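Serine protease inhibitor 2 (Anopheles gambiae, PDB 3PZF) inhibits the serine proteases CLIPB9, CLIPB10 and CLIPB4, thereby blocking phenoloxidase activation and restraining melanization in the mosquito hemolymph. Local coordinates at residues 248-253 against 370-375. Residues are numbered along the deposited sequence; the frame is centred on the assembly and turned at random.
Sequences FILPNP and ANRPFI
The guanidinium group of Arg372 lies between Leu250 on one face and the ring of Pro253 on the other, with Pro253 CG 3.7 Å above its plane and offset toward the rim. At its edge, practically in plane, sits Pro251 O, gripped side-on by two nitrogens: NE and NH2 each donate to this one carbonyl oxygen, each at 3.0 Å, which fixes the rotation of the group. Water 1, also at the edge, bridges Leu250 O and, by a weak bond, Arg372 NH2. The side chains of Phe248 and Phe374 run side by side, with Phe374 CE2 in the plane of the Phe248 ring at its edge, 3.8 Å from Phe248 CD1; the rings are steeply inclined to each other rather than stacked. Arg372 O lies in plane at the edge of the Phe374 ring. The Arg372 side chain starts between backbone N and carbonyl carbon (chi1 57°) and then runs extended from CG to NE, a course that carries the charge past Leu250 to the end of strand 244-251. In sheet B of the serpin fold this strand pairs antiparallel with strand 374-380, and Ile249 and Ile375 form a hydrogen-bonded pair: Ile249 N to Ile375 O, 2.8 Å, and Ile375 N to Ile249 O, 3.0 Å, both nearly straight. Their side chains point to the face that helix 257-263 covers, where Val260 touches Ile249 and Leu261 touches Ile375. Leu250 CD1 reaches Ala370 CB and Phe374 CB, while Pro251 CD closes against Pro373 O at 3.3 Å.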
ATOM      1  N   PHE A 248      11.452   5.057   6.980  1.00 16.67           N
ATOM      2  CA  PHE A 248      12.319   5.247   5.818  1.00 17.46           C
ATOM      3  C   PHE A 248      13.492   4.304   5.971  1.00 19.75           C
ATOM      4  O   PHE A 248      14.105   4.270   7.038  1.00 23.36           O
ATOM      5  CB  PHE A 248      12.854   6.696   5.765  1.00 17.40           C
ATOM      6  CG  PHE A 248      11.762   7.737   5.686  1.00 18.80           C
ATOM      7  CD1 PHE A 248      11.381   8.267   4.462  1.00 18.94           C
ATOM      8  CD2 PHE A 248      11.071   8.132   6.831  1.00 21.82           C
ATOM      9  CE1 PHE A 248      10.355   9.194   4.385  1.00 22.64           C
ATOM     10  CE2 PHE A 248      10.040   9.068   6.751  1.00 18.18           C
ATOM     11  CZ  PHE A 248       9.695   9.611   5.524  1.00 19.06           C
ATOM     12  N   ILE A 249      13.819   3.561   4.920  1.00 19.45           N
ATOM     13  CA  ILE A 249      15.023   2.721   4.919  1.00 17.52           C
ATOM     14  C   ILE A 249      15.950   3.237   3.829  1.00 22.46           C
ATOM     15  O   ILE A 249      15.631   3.123   2.645  1.00 19.00           O
ATOM     16  CB  ILE A 249      14.689   1.251   4.663  1.00 20.18           C
ATOM     17  CG1 ILE A 249      13.752   0.728   5.776  1.00 23.34           C
ATOM     18  CG2 ILE A 249      15.971   0.411   4.560  1.00 21.60           C
ATOM     19  CD1 ILE A 249      13.169  -0.702   5.496  1.00 22.38           C
ATOM     20  N   LEU A 250      17.085   3.803   4.256  1.00 18.29           N
ATOM     21  CA  LEU A 250      18.015   4.496   3.362  1.00 20.33           C
ATOM     22  C   LEU A 250      19.284   3.666   3.291  1.00 22.16           C
ATOM     23  O   LEU A 250      20.041   3.601   4.268  1.00 20.66           O
ATOM     24  CB  LEU A 250      18.322   5.889   3.915  1.00 18.90           C
ATOM     25  CG  LEU A 250      19.409   6.708   3.178  1.00 21.71           C
ATOM     26  CD1 LEU A 250      18.948   7.114   1.773  1.00 20.17           C
ATOM     27  CD2 LEU A 250      19.763   7.938   3.994  1.00 22.93           C
ATOM     28  N   PRO A 251      19.522   3.008   2.149  1.00 22.44           N
ATOM     29  CA  PRO A 251      20.709   2.152   2.002  1.00 23.55           C
ATOM     30  C   PRO A 251      21.978   2.973   2.275  1.00 25.25           C
ATOM     31  O   PRO A 251      22.038   4.118   1.864  1.00 23.87           O
ATOM     32  CB  PRO A 251      20.665   1.739   0.515  1.00 26.92           C
ATOM     33  CG  PRO A 251      19.183   1.791   0.156  1.00 24.28           C
ATOM     34  CD  PRO A 251      18.642   2.965   0.956  1.00 21.95           C
ATOM     35  N   ASN A 252      22.933   2.420   3.008  1.00 21.32           N
ATOM     36  CA  ASN A 252      24.215   3.074   3.155  1.00 23.76           C
ATOM     37  C   ASN A 252      24.783   3.310   1.765  1.00 33.37           C
ATOM     38  O   ASN A 252      24.376   2.659   0.794  1.00 29.03           O
ATOM     39  CB  ASN A 252      25.166   2.189   3.970  1.00 32.31           C
ATOM     40  CG  ASN A 252      24.654   1.895   5.377  1.00 37.89           C
ATOM     41  OD1 ASN A 252      23.888   2.668   5.988  1.00 30.52           O
ATOM     42  ND2 ASN A 252      25.108   0.777   5.914  1.00 27.99           N
ATOM     43  N   PRO A 253      25.724   4.258   1.644  1.00 28.98           N
ATOM     44  CA  PRO A 253      26.191   4.656   0.309  1.00 32.56           C
ATOM     45  C   PRO A 253      26.817   3.497  -0.471  1.00 31.39           C
ATOM     46  O   PRO A 253      26.837   3.521  -1.699  1.00 37.23           O
ATOM     47  CB  PRO A 253      27.245   5.731   0.611  1.00 37.56           C
ATOM     48  CG  PRO A 253      26.901   6.242   1.964  1.00 36.69           C
ATOM     49  CD  PRO A 253      26.335   5.061   2.717  1.00 32.86           C
ATOM     50  N   ALA A 370      18.784  11.696   3.180  1.00 20.43           N
ATOM     51  CA  ALA A 370      18.244  10.873   2.105  1.00 18.98           C
ATOM     52  C   ALA A 370      18.373  11.580   0.745  1.00 24.20           C
ATOM     53  O   ALA A 370      17.379  12.011   0.182  1.00 22.96           O
ATOM     54  CB  ALA A 370      16.750  10.545   2.380  1.00 21.55           C
ATOM     55  N   ASN A 371      19.595  11.712   0.245  1.00 19.92           N
ATOM     56  CA  ASN A 371      19.802  12.295  -1.088  1.00 18.95           C
ATOM     57  C   ASN A 371      20.152  11.212  -2.121  1.00 24.97           C
ATOM     58  O   ASN A 371      20.821  11.477  -3.116  1.00 24.72           O
ATOM     59  CB  ASN A 371      20.876  13.377  -1.021  1.00 19.94           C
ATOM     60  CG  ASN A 371      22.253  12.814  -0.713  1.00 28.57           C
ATOM     61  OD1 ASN A 371      22.397  11.648  -0.332  1.00 23.74           O
ATOM     62  ND2 ASN A 371      23.279  13.660  -0.851  1.00 24.76           N
ATOM     63  N   ARG A 372      19.697   9.993  -1.860  1.00 24.33           N
ATOM     64  CA  ARG A 372      19.782   8.901  -2.822  1.00 24.40           C
ATOM     65  C   ARG A 372      18.549   8.005  -2.614  1.00 23.69           C
ATOM     66  O   ARG A 372      17.787   8.249  -1.708  1.00 21.35           O
ATOM     67  CB  ARG A 372      21.070   8.109  -2.652  1.00 31.56           C
ATOM     68  CG  ARG A 372      21.253   7.550  -1.299  1.00 27.56           C
ATOM     69  CD  ARG A 372      22.664   6.989  -1.112  1.00 38.85           C
ATOM     70  NE  ARG A 372      22.741   6.561   0.272  1.00 32.25           N
ATOM     71  CZ  ARG A 372      23.191   7.324   1.257  1.00 27.08           C
ATOM     72  NH1 ARG A 372      23.700   8.529   0.991  1.00 28.24           N
ATOM     73  NH2 ARG A 372      23.162   6.874   2.498  1.00 27.72           N
ATOM     74  N   PRO A 373      18.340   7.010  -3.483  1.00 22.02           N
ATOM     75  CA  PRO A 373      17.049   6.292  -3.426  1.00 17.47           C
ATOM     76  C   PRO A 373      16.819   5.567  -2.090  1.00 18.45           C
ATOM     77  O   PRO A 373      17.764   5.150  -1.415  1.00 20.49           O
ATOM     78  CB  PRO A 373      17.162   5.272  -4.570  1.00 21.94           C
ATOM     79  CG  PRO A 373      17.990   6.003  -5.614  1.00 21.97           C
ATOM     80  CD  PRO A 373      19.075   6.713  -4.724  1.00 22.46           C
ATOM     81  N   PHE A 374      15.556   5.461  -1.704  1.00 16.87           N
ATOM     82  CA  PHE A 374      15.227   4.837  -0.421  1.00 17.63           C
ATOM     83  C   PHE A 374      13.863   4.219  -0.480  1.00 19.37           C
ATOM     84  O   PHE A 374      13.102   4.468  -1.418  1.00 18.82           O
ATOM     85  CB  PHE A 374      15.294   5.887   0.702  1.00 18.02           C
ATOM     86  CG  PHE A 374      14.392   7.090   0.493  1.00 19.11           C
ATOM     87  CD1 PHE A 374      14.883   8.251  -0.127  1.00 19.55           C
ATOM     88  CD2 PHE A 374      13.084   7.086   0.954  1.00 19.29           C
ATOM     89  CE1 PHE A 374      14.091   9.357  -0.280  1.00 21.00           C
ATOM     90  CE2 PHE A 374      12.266   8.199   0.802  1.00 19.96           C
ATOM     91  CZ  PHE A 374      12.778   9.348   0.155  1.00 20.81           C
ATOM     92  N   ILE A 375      13.580   3.386   0.530  1.00 19.49           N
ATOM     93  CA  ILE A 375      12.296   2.691   0.679  1.00 20.08           C
ATOM     94  C   ILE A 375      11.546   3.386   1.788  1.00 18.83           C
ATOM     95  O   ILE A 375      12.162   3.881   2.722  1.00 18.49           O
ATOM     96  CB  ILE A 375      12.581   1.231   1.080  1.00 20.16           C
ATOM     97  CG1 ILE A 375      13.372   0.562  -0.061  1.00 25.39           C
ATOM     98  CG2 ILE A 375      11.245   0.459   1.458  1.00 17.48           C
ATOM     99  CD1 ILE A 375      14.239  -0.652   0.371  1.00 26.79           C
TER
HETATM  100  O   HOH W   1      22.453   5.111   5.015  1.00 23.78           O